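Local coordinates for protein APL1 (Anopheles gambiae, PDB 3O6N) that is a leucine-rich repeat protein that probably acts in a complex with LRIM1 to regulate complement-like immunity in the mosquito, at residues G249-D254 with L274-I279; A90-I95 with Q114-L119; F102-Y107 with R126-S131. All blocks are in the same frame, centred on the assembly; numbering follows the deposited sequence.

How the contacts relate
All three contacts join neighbouring coils of one leucine-rich repeat solenoid, each at a different point around the coil. Contact 1 pairs two parallel strands of the concave face and is dominated by backbone bonds, with a salt bridge on one side and aliphatic packing on the other. Contact 3 follows the strands, where asparagine amides bond to the backbone, and adds charged groups at the surface. Contact 2 precedes the strands and matches two beta turns by van der Waals contact, one long hydrogen bond and a shared water. Contacts 2 and 3 interleave along the chain, centres about 21 Å apart; contact 1 lies across the chain's centre, its centre about 42 and 35 Å from theirs. Each is partly buried.

Contact 1 of 3, residues G249-D254 with L274-I279; sequences GLVEVD and LERLYI
Glu252 OE1 is gripped by two nitrogens of Arg276, NE at 2.8 Å and NH2 at 2.9 Å, in a side-on salt bridge on the concave face of the leucine-rich repeat solenoid. OE1 lies almost in the guanidinium plane, yet the carboxylate stands nearly upright to that plane, 88° from it: NH2 uses the anti lone pair, while NE comes from above the carboxylate. Glu252 reaches there as an extended chain, whereas Arg276 bends at chi3 (-64°) to bring its edge round.

Beneath this pair run the parallel strands 252-254 and 276-278. Val251 O opens the pairing by accepting from both Glu275 N and Arg276 N; Val253 N then bonds to Arg276 O, and Tyr278 N to Val253 O at 3.1 Å, almost straight. The Tyr278 ring lies across the end of Glu252, with CE2 near OE2, while Asp254 OD1, already bonded to Ser256 OG, rests against Tyr278 CB.

On the other face Val253 and Leu277 point into the interior, where branched aliphatic groups suit the coil's apolar filling. With CG of Leu277 swung opposite the backbone N (chi1 177°), the side chain lies beside Val253, pointing the same way, and Leu277 CD1 meets Val253 CG1 at a tight 3.5 Å.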
ATOM      1  N   GLY A 249     -15.831  -8.317  -5.033  1.00 20.36           N
ATOM      2  CA  GLY A 249     -15.301  -7.574  -6.162  1.00 16.53           C
ATOM      3  C   GLY A 249     -13.795  -7.658  -6.362  1.00 15.12           C
ATOM      4  O   GLY A 249     -13.258  -7.032  -7.275  1.00 15.37           O
ATOM      5  N   LEU A 250     -13.106  -8.423  -5.521  1.00 13.19           N
ATOM      6  CA  LEU A 250     -11.648  -8.484  -5.587  1.00 16.54           C
ATOM      7  C   LEU A 250     -11.135  -8.928  -6.953  1.00 16.68           C
ATOM      8  O   LEU A 250     -11.654  -9.873  -7.544  1.00 14.17           O
ATOM      9  CB  LEU A 250     -11.087  -9.408  -4.505  1.00 13.55           C
ATOM     10  CG  LEU A 250     -10.958  -8.846  -3.093  1.00 15.39           C
ATOM     11  CD1 LEU A 250     -10.542  -9.953  -2.125  1.00 16.72           C
ATOM     12  CD2 LEU A 250      -9.951  -7.697  -3.076  1.00 13.45           C
ATOM     13  N   VAL A 251     -10.113  -8.238  -7.444  1.00 14.20           N
ATOM     14  CA  VAL A 251      -9.428  -8.638  -8.670  1.00 17.27           C
ATOM     15  C   VAL A 251      -8.052  -9.203  -8.341  1.00 18.69           C
ATOM     16  O   VAL A 251      -7.585 -10.145  -8.985  1.00 18.68           O
ATOM     17  CB  VAL A 251      -9.293  -7.468  -9.656  1.00 17.22           C
ATOM     18  CG1 VAL A 251      -8.346  -7.829 -10.805  1.00 16.45           C
ATOM     19  CG2 VAL A 251     -10.665  -7.072 -10.187  1.00 17.50           C
ATOM     20  N   GLU A 252      -7.409  -8.628  -7.331  1.00 15.46           N
ATOM     21  CA  GLU A 252      -6.122  -9.127  -6.857  1.00 14.78           C
ATOM     22  C   GLU A 252      -6.055  -9.130  -5.336  1.00 18.76           C
ATOM     23  O   GLU A 252      -6.421  -8.146  -4.685  1.00 15.86           O
ATOM     24  CB  GLU A 252      -4.967  -8.283  -7.415  1.00 14.76           C
ATOM     25  CG  GLU A 252      -3.653  -8.493  -6.665  1.00 16.34           C
ATOM     26  CD  GLU A 252      -2.488  -7.711  -7.250  1.00 24.67           C
ATOM     27  OE1 GLU A 252      -2.568  -7.286  -8.419  1.00 25.75           O
ATOM     28  OE2 GLU A 252      -1.488  -7.525  -6.531  1.00 25.16           O
ATOM     29  N   VAL A 253      -5.597 -10.241  -4.767  1.00 14.20           N
ATOM     30  CA  VAL A 253      -5.286 -10.272  -3.345  1.00 11.85           C
ATOM     31  C   VAL A 253      -3.939 -10.952  -3.128  1.00 14.09           C
ATOM     32  O   VAL A 253      -3.658 -12.011  -3.707  1.00 17.34           O
ATOM     33  CB  VAL A 253      -6.403 -10.948  -2.508  1.00 19.31           C
ATOM     34  CG1 VAL A 253      -6.593 -12.396  -2.932  1.00 24.84           C
ATOM     35  CG2 VAL A 253      -6.082 -10.855  -1.025  1.00 18.74           C
ATOM     36  N   ASP A 254      -3.088 -10.320  -2.329  1.00 13.46           N
ATOM     37  CA  ASP A 254      -1.778 -10.888  -2.034  1.00 14.65           C
ATOM     38  C   ASP A 254      -1.735 -11.319  -0.576  1.00 16.95           C
ATOM     39  O   ASP A 254      -1.777 -10.485   0.332  1.00 14.61           O
ATOM     40  CB  ASP A 254      -0.662  -9.878  -2.340  1.00 13.16           C
ATOM     41  CG  ASP A 254       0.724 -10.505  -2.309  1.00 16.76           C
ATOM     42  OD1 ASP A 254       0.872 -11.611  -1.752  1.00 15.51           O
ATOM     43  OD2 ASP A 254       1.671  -9.887  -2.842  1.00 16.86           O
ATOM     44  N   LEU A 274     -12.140 -12.260  -9.535  1.00 16.40           N
ATOM     45  CA  LEU A 274     -10.782 -12.440  -9.029  1.00 15.73           C
ATOM     46  C   LEU A 274      -9.858 -12.988 -10.121  1.00 17.86           C
ATOM     47  O   LEU A 274     -10.139 -14.030 -10.708  1.00 15.29           O
ATOM     48  CB  LEU A 274     -10.788 -13.377  -7.821  1.00 17.02           C
ATOM     49  CG  LEU A 274      -9.430 -13.632  -7.172  1.00 20.96           C
ATOM     50  CD1 LEU A 274      -8.864 -12.345  -6.583  1.00 16.14           C
ATOM     51  CD2 LEU A 274      -9.559 -14.710  -6.104  1.00 20.75           C
ATOM     52  N   GLU A 275      -8.760 -12.284 -10.389  1.00 16.71           N
ATOM     53  CA  GLU A 275      -7.824 -12.693 -11.441  1.00 19.90           C
ATOM     54  C   GLU A 275      -6.453 -13.114 -10.917  1.00 18.10           C
ATOM     55  O   GLU A 275      -5.801 -13.982 -11.501  1.00 20.07           O
ATOM     56  CB  GLU A 275      -7.645 -11.578 -12.477  1.00 22.27           C
ATOM     57  CG  GLU A 275      -8.892 -11.261 -13.291  1.00 28.94           C
ATOM     58  CD  GLU A 275      -8.619 -10.279 -14.418  1.00 36.59           C
ATOM     59  OE1 GLU A 275      -7.433 -10.005 -14.705  1.00 32.66           O
ATOM     60  OE2 GLU A 275      -9.593  -9.780 -15.020  1.00 41.63           O
ATOM     61  N   ARG A 276      -6.017 -12.499  -9.822  1.00 15.74           N
ATOM     62  CA  ARG A 276      -4.671 -12.737  -9.306  1.00 15.85           C
ATOM     63  C   ARG A 276      -4.676 -13.061  -7.812  1.00 15.68           C
ATOM     64  O   ARG A 276      -5.153 -12.276  -6.988  1.00 16.30           O
ATOM     65  CB  ARG A 276      -3.764 -11.531  -9.605  1.00 17.21           C
ATOM     66  CG  ARG A 276      -3.732 -11.151 -11.085  1.00 17.66           C
ATOM     67  CD  ARG A 276      -2.790  -9.975 -11.373  1.00 19.81           C
ATOM     68  NE  ARG A 276      -3.219  -8.738 -10.725  1.00 18.38           N
ATOM     69  CZ  ARG A 276      -4.092  -7.877 -11.242  1.00 23.87           C
ATOM     70  NH1 ARG A 276      -4.647  -8.113 -12.423  1.00 22.38           N
ATOM     71  NH2 ARG A 276      -4.414  -6.774 -10.574  1.00 21.96           N
ATOM     72  N   LEU A 277      -4.145 -14.232  -7.478  1.00 14.32           N
ATOM     73  CA  LEU A 277      -4.128 -14.719  -6.109  1.00 10.65           C
ATOM     74  C   LEU A 277      -2.719 -15.153  -5.744  1.00 16.46           C
ATOM     75  O   LEU A 277      -2.222 -16.164  -6.248  1.00 15.40           O
ATOM     76  CB  LEU A 277      -5.097 -15.901  -5.966  1.00 13.09           C
ATOM     77  CG  LEU A 277      -5.200 -16.633  -4.623  1.00 14.95           C
ATOM     78  CD1 LEU A 277      -5.568 -15.676  -3.498  1.00 15.75           C
ATOM     79  CD2 LEU A 277      -6.227 -17.765  -4.713  1.00 16.52           C
ATOM     80  N   TYR A 278      -2.072 -14.382  -4.877  1.00 13.57           N
ATOM     81  CA  TYR A 278      -0.707 -14.683  -4.464  1.00 12.07           C
ATOM     82  C   TYR A 278      -0.694 -15.268  -3.061  1.00 16.34           C
ATOM     83  O   TYR A 278      -1.225 -14.666  -2.128  1.00 17.22           O
ATOM     84  CB  TYR A 278       0.170 -13.427  -4.535  1.00 12.68           C
ATOM     85  CG  TYR A 278       0.178 -12.755  -5.890  1.00 19.20           C
ATOM     86  CD1 TYR A 278       1.016 -13.203  -6.911  1.00 19.76           C
ATOM     87  CD2 TYR A 278      -0.640 -11.660  -6.148  1.00 21.67           C
ATOM     88  CE1 TYR A 278       1.031 -12.576  -8.153  1.00 19.41           C
ATOM     89  CE2 TYR A 278      -0.632 -11.036  -7.385  1.00 21.27           C
ATOM     90  CZ  TYR A 278       0.204 -11.495  -8.380  1.00 18.63           C
ATOM     91  OH  TYR A 278       0.204 -10.868  -9.604  1.00 21.53           O
ATOM     92  N   ILE A 279      -0.108 -16.456  -2.921  1.00 14.39           N
ATOM     93  CA  ILE A 279      -0.048 -17.124  -1.629  1.00 14.12           C
ATOM     94  C   ILE A 279       1.326 -17.759  -1.400  1.00 13.88           C
ATOM     95  O   ILE A 279       1.431 -18.821  -0.783  1.00 17.12           O
ATOM     96  CB  ILE A 279      -1.137 -18.236  -1.514  1.00 15.21           C
ATOM     97  CG1 ILE A 279      -2.337 -17.912  -2.409  1.00 16.22           C
ATOM     98  CG2 ILE A 279      -1.575 -18.406  -0.069  1.00 14.53           C
ATOM     99  CD1 ILE A 279      -3.525 -18.847  -2.216  1.00 19.72           C
TER

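Contact 2 of 3, residues A90-I95 with Q114-L119; sequences AYAHTI and QNVPLL
His93 lies alongside Asn115 where two successive coils of the leucine-rich repeat solenoid meet in the loops leading to strands 97-99 and 121-123. Traced outward, His93 CB is 4.1 Å from Asn115 O, and CG comes somewhat nearer to the same oxygen. ND1 is closer still, but its angle to that oxygen is too poor for a hydrogen bond. At the far end of the ring CE1 presses on Asn115 CB at 3.3 Å and also reaches CG of the amide, while NE2 passes the same two carbons at greater distance. With CG anti to the carbonyl carbon (chi1 -60°), the imidazole is laid along Asn115, its plane 32° from the amide. Pro117 CD sits at the ring edge.

The Asn115 amide continues past the histidine: ND2 donates to Ala90 O at 3.3 Å, in the carbonyl plane and on a lone pair, although the oxygen is tilted from the amide plane. Beneath, Ala92 CB meets Val116 CG1 at 3.6 Å; alanine's small side chain lets the valine come close, and Ala92 also touches Leu65 of helix 63-67.

Both segments carry a type I turn, Ala92 to Ile95 and Val116 to Leu119, and Pro117 suits the second position of its turn because its ring fixes phi near -64°. One water joins the turns, donating to His93 O and Ile95 O and accepting from Leu118 N, each at 2.8 Å. Leu118 packs beside it, its CD1 against His93 O.

With a single direct hydrogen bond, itself long, the coils are matched here chiefly by shape, and the water carries the polar link that their backbones do not make directly.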
ATOM      1  N   ALA A  90      -1.659  31.566  10.144  1.00 27.57           N
ATOM      2  CA  ALA A  90      -2.719  32.433  10.654  1.00 33.28           C
ATOM      3  C   ALA A  90      -3.560  33.040   9.528  1.00 33.57           C
ATOM      4  O   ALA A  90      -4.786  33.103   9.625  1.00 33.11           O
ATOM      5  CB  ALA A  90      -2.128  33.533  11.532  1.00 31.68           C
ATOM      6  N   TYR A  91      -2.897  33.478   8.460  1.00 35.13           N
ATOM      7  CA  TYR A  91      -3.583  34.073   7.315  1.00 38.49           C
ATOM      8  C   TYR A  91      -3.615  33.129   6.115  1.00 40.57           C
ATOM      9  O   TYR A  91      -3.410  33.555   4.980  1.00 42.75           O
ATOM     10  CB  TYR A  91      -2.899  35.381   6.904  1.00 44.69           C
ATOM     11  CG  TYR A  91      -2.999  36.492   7.927  1.00 51.83           C
ATOM     12  CD1 TYR A  91      -3.954  37.493   7.801  1.00 57.15           C
ATOM     13  CD2 TYR A  91      -2.136  36.542   9.014  1.00 55.00           C
ATOM     14  CE1 TYR A  91      -4.048  38.512   8.732  1.00 60.60           C
ATOM     15  CE2 TYR A  91      -2.223  37.556   9.949  1.00 59.26           C
ATOM     16  CZ  TYR A  91      -3.180  38.539   9.803  1.00 61.99           C
ATOM     17  OH  TYR A  91      -3.271  39.551  10.731  1.00 64.60           O
ATOM     18  N   ALA A  92      -3.877  31.850   6.363  1.00 33.95           N
ATOM     19  CA  ALA A  92      -3.829  30.855   5.299  1.00 32.61           C
ATOM     20  C   ALA A  92      -5.220  30.445   4.823  1.00 30.44           C
ATOM     21  O   ALA A  92      -5.389  29.383   4.230  1.00 27.15           O
ATOM     22  CB  ALA A  92      -3.046  29.634   5.761  1.00 27.17           C
ATOM     23  N   HIS A  93      -6.204  31.305   5.072  1.00 29.75           N
ATOM     24  CA  HIS A  93      -7.613  30.992   4.820  1.00 35.02           C
ATOM     25  C   HIS A  93      -7.943  30.537   3.395  1.00 30.13           C
ATOM     26  O   HIS A  93      -8.951  29.869   3.174  1.00 31.17           O
ATOM     27  CB  HIS A  93      -8.498  32.188   5.192  1.00 47.15           C
ATOM     28  CG  HIS A  93      -8.402  32.585   6.632  1.00 60.96           C
ATOM     29  ND1 HIS A  93      -8.987  31.857   7.645  1.00 67.24           N
ATOM     30  CD2 HIS A  93      -7.791  33.636   7.228  1.00 66.42           C
ATOM     31  CE1 HIS A  93      -8.741  32.442   8.804  1.00 69.00           C
ATOM     32  NE2 HIS A  93      -8.017  33.524   8.579  1.00 69.39           N
ATOM     33  N   THR A  94      -7.103  30.900   2.433  1.00 27.49           N
ATOM     34  CA  THR A  94      -7.382  30.581   1.036  1.00 25.87           C
ATOM     35  C   THR A  94      -6.686  29.306   0.546  1.00 28.67           C
ATOM     36  O   THR A  94      -6.948  28.841  -0.564  1.00 28.45           O
ATOM     37  CB  THR A  94      -6.995  31.745   0.103  1.00 26.90           C
ATOM     38  OG1 THR A  94      -5.598  32.026   0.243  1.00 28.04           O
ATOM     39  CG2 THR A  94      -7.804  32.999   0.437  1.00 28.78           C
ATOM     40  N   ILE A  95      -5.798  28.742   1.361  1.00 25.47           N
ATOM     41  CA  ILE A  95      -5.029  27.570   0.933  1.00 23.85           C
ATOM     42  C   ILE A  95      -5.903  26.328   0.740  1.00 26.76           C
ATOM     43  O   ILE A  95      -6.717  25.983   1.598  1.00 27.76           O
ATOM     44  CB  ILE A  95      -3.848  27.267   1.887  1.00 21.35           C
ATOM     45  CG1 ILE A  95      -2.804  28.382   1.787  1.00 25.12           C
ATOM     46  CG2 ILE A  95      -3.201  25.921   1.542  1.00 21.12           C
ATOM     47  CD1 ILE A  95      -1.628  28.218   2.716  1.00 24.35           C
ATOM     48  N   GLN A 114      -6.056  25.488  12.018  1.00 25.01           N
ATOM     49  CA  GLN A 114      -7.291  26.068  12.535  1.00 28.85           C
ATOM     50  C   GLN A 114      -7.906  27.045  11.540  1.00 33.13           C
ATOM     51  O   GLN A 114      -9.119  27.254  11.532  1.00 38.30           O
ATOM     52  CB  GLN A 114      -7.028  26.779  13.863  1.00 36.03           C
ATOM     53  CG  GLN A 114      -8.284  27.265  14.568  1.00 48.62           C
ATOM     54  CD  GLN A 114      -7.976  28.071  15.814  1.00 56.54           C
ATOM     55  OE1 GLN A 114      -6.908  28.673  15.929  1.00 58.73           O
ATOM     56  NE2 GLN A 114      -8.912  28.086  16.757  1.00 61.41           N
ATOM     57  N   ASN A 115      -7.065  27.638  10.697  1.00 29.88           N
ATOM     58  CA  ASN A 115      -7.522  28.641   9.740  1.00 33.07           C
ATOM     59  C   ASN A 115      -7.307  28.266   8.274  1.00 29.81           C
ATOM     60  O   ASN A 115      -7.028  29.137   7.447  1.00 29.49           O
ATOM     61  CB  ASN A 115      -6.862  29.991  10.030  1.00 38.37           C
ATOM     62  CG  ASN A 115      -7.313  30.587  11.346  1.00 47.62           C
ATOM     63  OD1 ASN A 115      -8.370  30.235  11.871  1.00 49.59           O
ATOM     64  ND2 ASN A 115      -6.518  31.506  11.881  1.00 55.06           N
ATOM     65  N   VAL A 116      -7.427  26.978   7.957  1.00 25.68           N
ATOM     66  CA  VAL A 116      -7.389  26.521   6.569  1.00 25.36           C
ATOM     67  C   VAL A 116      -8.636  25.704   6.226  1.00 23.22           C
ATOM     68  O   VAL A 116      -8.545  24.511   5.921  1.00 21.00           O
ATOM     69  CB  VAL A 116      -6.126  25.678   6.266  1.00 27.35           C
ATOM     70  CG1 VAL A 116      -4.891  26.562   6.235  1.00 30.99           C
ATOM     71  CG2 VAL A 116      -5.972  24.558   7.284  1.00 28.33           C
ATOM     72  N   PRO A 117      -9.810  26.349   6.265  1.00 24.55           N
ATOM     73  CA  PRO A 117     -11.082  25.643   6.074  1.00 22.97           C
ATOM     74  C   PRO A 117     -11.251  25.016   4.691  1.00 24.78           C
ATOM     75  O   PRO A 117     -12.053  24.093   4.541  1.00 26.53           O
ATOM     76  CB  PRO A 117     -12.130  26.746   6.287  1.00 23.41           C
ATOM     77  CG  PRO A 117     -11.399  28.025   5.998  1.00 25.30           C
ATOM     78  CD  PRO A 117     -10.010  27.793   6.501  1.00 22.13           C
ATOM     79  N   LEU A 118     -10.509  25.499   3.701  1.00 24.73           N
ATOM     80  CA  LEU A 118     -10.674  25.020   2.332  1.00 21.14           C
ATOM     81  C   LEU A 118      -9.679  23.921   1.961  1.00 21.65           C
ATOM     82  O   LEU A 118      -9.605  23.518   0.806  1.00 21.77           O
ATOM     83  CB  LEU A 118     -10.540  26.179   1.338  1.00 23.94           C
ATOM     84  CG  LEU A 118     -11.498  27.362   1.511  1.00 30.00           C
ATOM     85  CD1 LEU A 118     -11.266  28.395   0.414  1.00 31.09           C
ATOM     86  CD2 LEU A 118     -12.941  26.884   1.511  1.00 34.94           C
ATOM     87  N   LEU A 119      -8.912  23.449   2.938  1.00 19.82           N
ATOM     88  CA  LEU A 119      -7.871  22.457   2.690  1.00 17.93           C
ATOM     89  C   LEU A 119      -8.449  21.165   2.120  1.00 18.23           C
ATOM     90  O   LEU A 119      -9.342  20.565   2.717  1.00 20.69           O
ATOM     91  CB  LEU A 119      -7.117  22.152   3.986  1.00 18.75           C
ATOM     92  CG  LEU A 119      -5.850  21.305   3.851  1.00 20.40           C
ATOM     93  CD1 LEU A 119      -4.828  22.021   2.993  1.00 26.84           C
ATOM     94  CD2 LEU A 119      -5.274  20.987   5.221  1.00 22.17           C
TER
HETATM   95  O   HOH W   1      -8.245  27.169   3.577  1.00 24.97           O

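Contact 3 of 3, residues F102-Y107 with R126-S131; sequences FNAIRY and RNDLSS
Asn127 OD1 accepts the backbone N-H of Ile105 at 2.9 Å, a nearly straight bond (169°) whose donor is somewhat tilted from the amide carbonyl plane. Asn127 CG stands anti to the carbonyl carbon (chi1 -84°), and the amide turns its oxygen to the preceding coil. ND2 is held as well, by Leu124 O and Met100 O, so both ends of the buried amide are fixed. Asparagine suits the place because it can donate and accept at once. Asn103 takes the same kind of pose one coil earlier, its OD1 bonded to Leu79 N and Ile81 N of the preceding coil, and its CB rests on Asn127 OD1.

The backbones add Asp128 N to Ile105 O at 2.8 Å and a weak bond from Asn103 N to Arg126 O. A water donates to Arg106 O and accepts from Ser130 N, extending the link past the direct bonds.

At one end Arg126, bent at chi3, lays a face of its guanidinium over the edge of the Phe102 ring; Arg126 NE is 3.5 Å from Phe102 CD1, and the planes stand 75° apart. At the surface Arg106 sets a guanidinium face over Asp128 CB. Its NH1 remains 4.2 Å from Asp128 OD1, which lies well out of the guanidinium plane, so the attraction is probably only electrostatic. Inward, Ile105 CG2 packs on Leu129 CD2, aliphatic side chains fitting the apolar interior.

Successive asparagines, each bonding backbone groups of its own coil and of the coil before it, and followed by inward aliphatic residues, form the row of buried asparagines characteristic of leucine-rich repeat proteins, where the chain leaves the concave strand.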
ATOM      1  N   PHE A 102       8.998  15.755   2.813  1.00 20.07           N
ATOM      2  CA  PHE A 102      10.442  15.738   2.619  1.00 19.27           C
ATOM      3  C   PHE A 102      11.133  16.857   3.395  1.00 21.52           C
ATOM      4  O   PHE A 102      11.981  17.572   2.867  1.00 21.08           O
ATOM      5  CB  PHE A 102      10.761  15.791   1.126  1.00 19.18           C
ATOM      6  CG  PHE A 102       9.882  14.887   0.301  1.00 24.81           C
ATOM      7  CD1 PHE A 102      10.134  13.529   0.234  1.00 28.13           C
ATOM      8  CD2 PHE A 102       8.783  15.392  -0.374  1.00 29.72           C
ATOM      9  CE1 PHE A 102       9.318  12.690  -0.511  1.00 30.85           C
ATOM     10  CE2 PHE A 102       7.962  14.561  -1.119  1.00 32.40           C
ATOM     11  CZ  PHE A 102       8.232  13.207  -1.188  1.00 28.80           C
ATOM     12  N   ASN A 103      10.753  16.994   4.659  1.00 16.12           N
ATOM     13  CA  ASN A 103      11.415  17.916   5.566  1.00 15.18           C
ATOM     14  C   ASN A 103      11.895  17.181   6.811  1.00 16.81           C
ATOM     15  O   ASN A 103      12.159  15.980   6.757  1.00 17.16           O
ATOM     16  CB  ASN A 103      10.495  19.086   5.918  1.00 17.04           C
ATOM     17  CG  ASN A 103      10.280  20.018   4.741  1.00 18.31           C
ATOM     18  OD1 ASN A 103      11.225  20.634   4.250  1.00 20.31           O
ATOM     19  ND2 ASN A 103       9.040  20.123   4.279  1.00 18.57           N
ATOM     20  N   ALA A 104      12.035  17.898   7.919  1.00 16.45           N
ATOM     21  CA  ALA A 104      12.438  17.279   9.174  1.00 17.97           C
ATOM     22  C   ALA A 104      11.577  17.809  10.318  1.00 17.63           C
ATOM     23  O   ALA A 104      12.069  18.074  11.415  1.00 19.94           O
ATOM     24  CB  ALA A 104      13.923  17.518   9.446  1.00 15.53           C
ATOM     25  N   ILE A 105      10.281  17.941  10.053  1.00 16.20           N
ATOM     26  CA  ILE A 105       9.360  18.556  11.009  1.00 16.27           C
ATOM     27  C   ILE A 105       9.056  17.597  12.147  1.00 14.12           C
ATOM     28  O   ILE A 105       8.604  16.477  11.920  1.00 19.53           O
ATOM     29  CB  ILE A 105       8.055  18.992  10.325  1.00 19.08           C
ATOM     30  CG1 ILE A 105       8.359  20.025   9.235  1.00 18.60           C
ATOM     31  CG2 ILE A 105       7.068  19.557  11.354  1.00 16.80           C
ATOM     32  CD1 ILE A 105       7.236  20.223   8.244  1.00 19.99           C
ATOM     33  N   ARG A 106       9.310  18.044  13.373  1.00 15.94           N
ATOM     34  CA  ARG A 106       9.197  17.181  14.542  1.00 18.10           C
ATOM     35  C   ARG A 106       7.807  17.192  15.173  1.00 23.48           C
ATOM     36  O   ARG A 106       7.393  16.209  15.787  1.00 24.63           O
ATOM     37  CB  ARG A 106      10.245  17.565  15.588  1.00 20.27           C
ATOM     38  CG  ARG A 106      11.672  17.589  15.056  1.00 23.47           C
ATOM     39  CD  ARG A 106      12.691  17.595  16.189  1.00 22.56           C
ATOM     40  NE  ARG A 106      12.629  16.366  16.978  1.00 20.16           N
ATOM     41  CZ  ARG A 106      13.230  15.231  16.638  1.00 24.82           C
ATOM     42  NH1 ARG A 106      13.938  15.167  15.519  1.00 19.69           N
ATOM     43  NH2 ARG A 106      13.120  14.160  17.413  1.00 22.15           N
ATOM     44  N   TYR A 107       7.094  18.305  15.041  1.00 20.13           N
ATOM     45  CA  TYR A 107       5.745  18.384  15.587  1.00 21.54           C
ATOM     46  C   TYR A 107       4.888  19.420  14.870  1.00 21.93           C
ATOM     47  O   TYR A 107       5.400  20.356  14.254  1.00 20.82           O
ATOM     48  CB  TYR A 107       5.787  18.686  17.088  1.00 23.14           C
ATOM     49  CG  TYR A 107       6.225  20.092  17.408  1.00 30.93           C
ATOM     50  CD1 TYR A 107       5.291  21.088  17.666  1.00 35.22           C
ATOM     51  CD2 TYR A 107       7.570  20.428  17.445  1.00 39.02           C
ATOM     52  CE1 TYR A 107       5.685  22.381  17.958  1.00 40.72           C
ATOM     53  CE2 TYR A 107       7.976  21.721  17.736  1.00 41.68           C
ATOM     54  CZ  TYR A 107       7.028  22.691  17.990  1.00 43.89           C
ATOM     55  OH  TYR A 107       7.425  23.977  18.279  1.00 45.03           O
ATOM     56  N   ARG A 126       7.428  11.893   4.837  1.00 17.61           N
ATOM     57  CA  ARG A 126       8.849  11.999   5.184  1.00 17.68           C
ATOM     58  C   ARG A 126       9.186  13.189   6.086  1.00 19.07           C
ATOM     59  O   ARG A 126       9.779  14.176   5.644  1.00 18.55           O
ATOM     60  CB  ARG A 126       9.731  12.009   3.930  1.00 20.15           C
ATOM     61  CG  ARG A 126      11.165  11.578   4.210  1.00 28.99           C
ATOM     62  CD  ARG A 126      12.055  11.666   2.976  1.00 25.41           C
ATOM     63  NE  ARG A 126      11.580  10.822   1.884  1.00 17.39           N
ATOM     64  CZ  ARG A 126      12.283  10.563   0.785  1.00 20.88           C
ATOM     65  NH1 ARG A 126      13.495  11.082   0.638  1.00 18.01           N
ATOM     66  NH2 ARG A 126      11.778   9.787  -0.164  1.00 21.93           N
ATOM     67  N   ASN A 127       8.810  13.072   7.354  1.00 13.81           N
ATOM     68  CA  ASN A 127       9.143  14.063   8.366  1.00 15.90           C
ATOM     69  C   ASN A 127       9.484  13.357   9.673  1.00 17.89           C
ATOM     70  O   ASN A 127       9.838  12.180   9.663  1.00 19.01           O
ATOM     71  CB  ASN A 127       7.998  15.068   8.552  1.00 16.88           C
ATOM     72  CG  ASN A 127       8.043  16.204   7.537  1.00 17.05           C
ATOM     73  OD1 ASN A 127       8.914  17.065   7.604  1.00 15.59           O
ATOM     74  ND2 ASN A 127       7.099  16.212   6.600  1.00 16.95           N
ATOM     75  N   ASP A 128       9.387  14.071  10.790  1.00 16.39           N
ATOM     76  CA  ASP A 128       9.762  13.513  12.088  1.00 15.94           C
ATOM     77  C   ASP A 128       8.600  13.477  13.075  1.00 17.48           C
ATOM     78  O   ASP A 128       8.808  13.551  14.285  1.00 18.50           O
ATOM     79  CB  ASP A 128      10.914  14.311  12.709  1.00 14.84           C
ATOM     80  CG  ASP A 128      12.255  13.993  12.079  1.00 20.51           C
ATOM     81  OD1 ASP A 128      12.742  12.860  12.275  1.00 21.48           O
ATOM     82  OD2 ASP A 128      12.833  14.880  11.408  1.00 20.54           O
ATOM     83  N   LEU A 129       7.379  13.356  12.566  1.00 18.07           N
ATOM     84  CA  LEU A 129       6.199  13.413  13.431  1.00 16.31           C
ATOM     85  C   LEU A 129       6.052  12.131  14.247  1.00 16.22           C
ATOM     86  O   LEU A 129       6.132  11.030  13.703  1.00 17.61           O
ATOM     87  CB  LEU A 129       4.937  13.651  12.599  1.00 15.75           C
ATOM     88  CG  LEU A 129       4.898  14.935  11.766  1.00 15.96           C
ATOM     89  CD1 LEU A 129       3.668  14.938  10.865  1.00 19.19           C
ATOM     90  CD2 LEU A 129       4.923  16.175  12.656  1.00 15.47           C
ATOM     91  N   SER A 130       5.836  12.274  15.551  0.55 16.58           N
ATOM     92  CA  SER A 130       5.675  11.111  16.421  0.55 17.05           C
ATOM     93  C   SER A 130       4.269  11.007  17.002  0.55 17.89           C
ATOM     94  O   SER A 130       3.890   9.972  17.548  0.55 16.83           O
ATOM     95  CB  SER A 130       6.716  11.124  17.543  0.55 19.90           C
ATOM     96  OG  SER A 130       6.649  12.327  18.281  0.55 18.24           O
ATOM     97  N   SER A 131       3.500  12.085  16.886  1.00 17.19           N
ATOM     98  CA  SER A 131       2.101  12.067  17.298  1.00 19.19           C
ATOM     99  C   SER A 131       1.339  13.207  16.649  1.00 19.45           C
ATOM    100  O   SER A 131       1.938  14.127  16.086  1.00 18.17           O
ATOM    101  CB  SER A 131       1.968  12.133  18.823  1.00 22.32           C
ATOM    102  OG  SER A 131       2.357  13.396  19.327  1.00 26.29           O
TER
HETATM  103  O   HOH W   2       5.338  14.888  16.718  1.00 18.12           O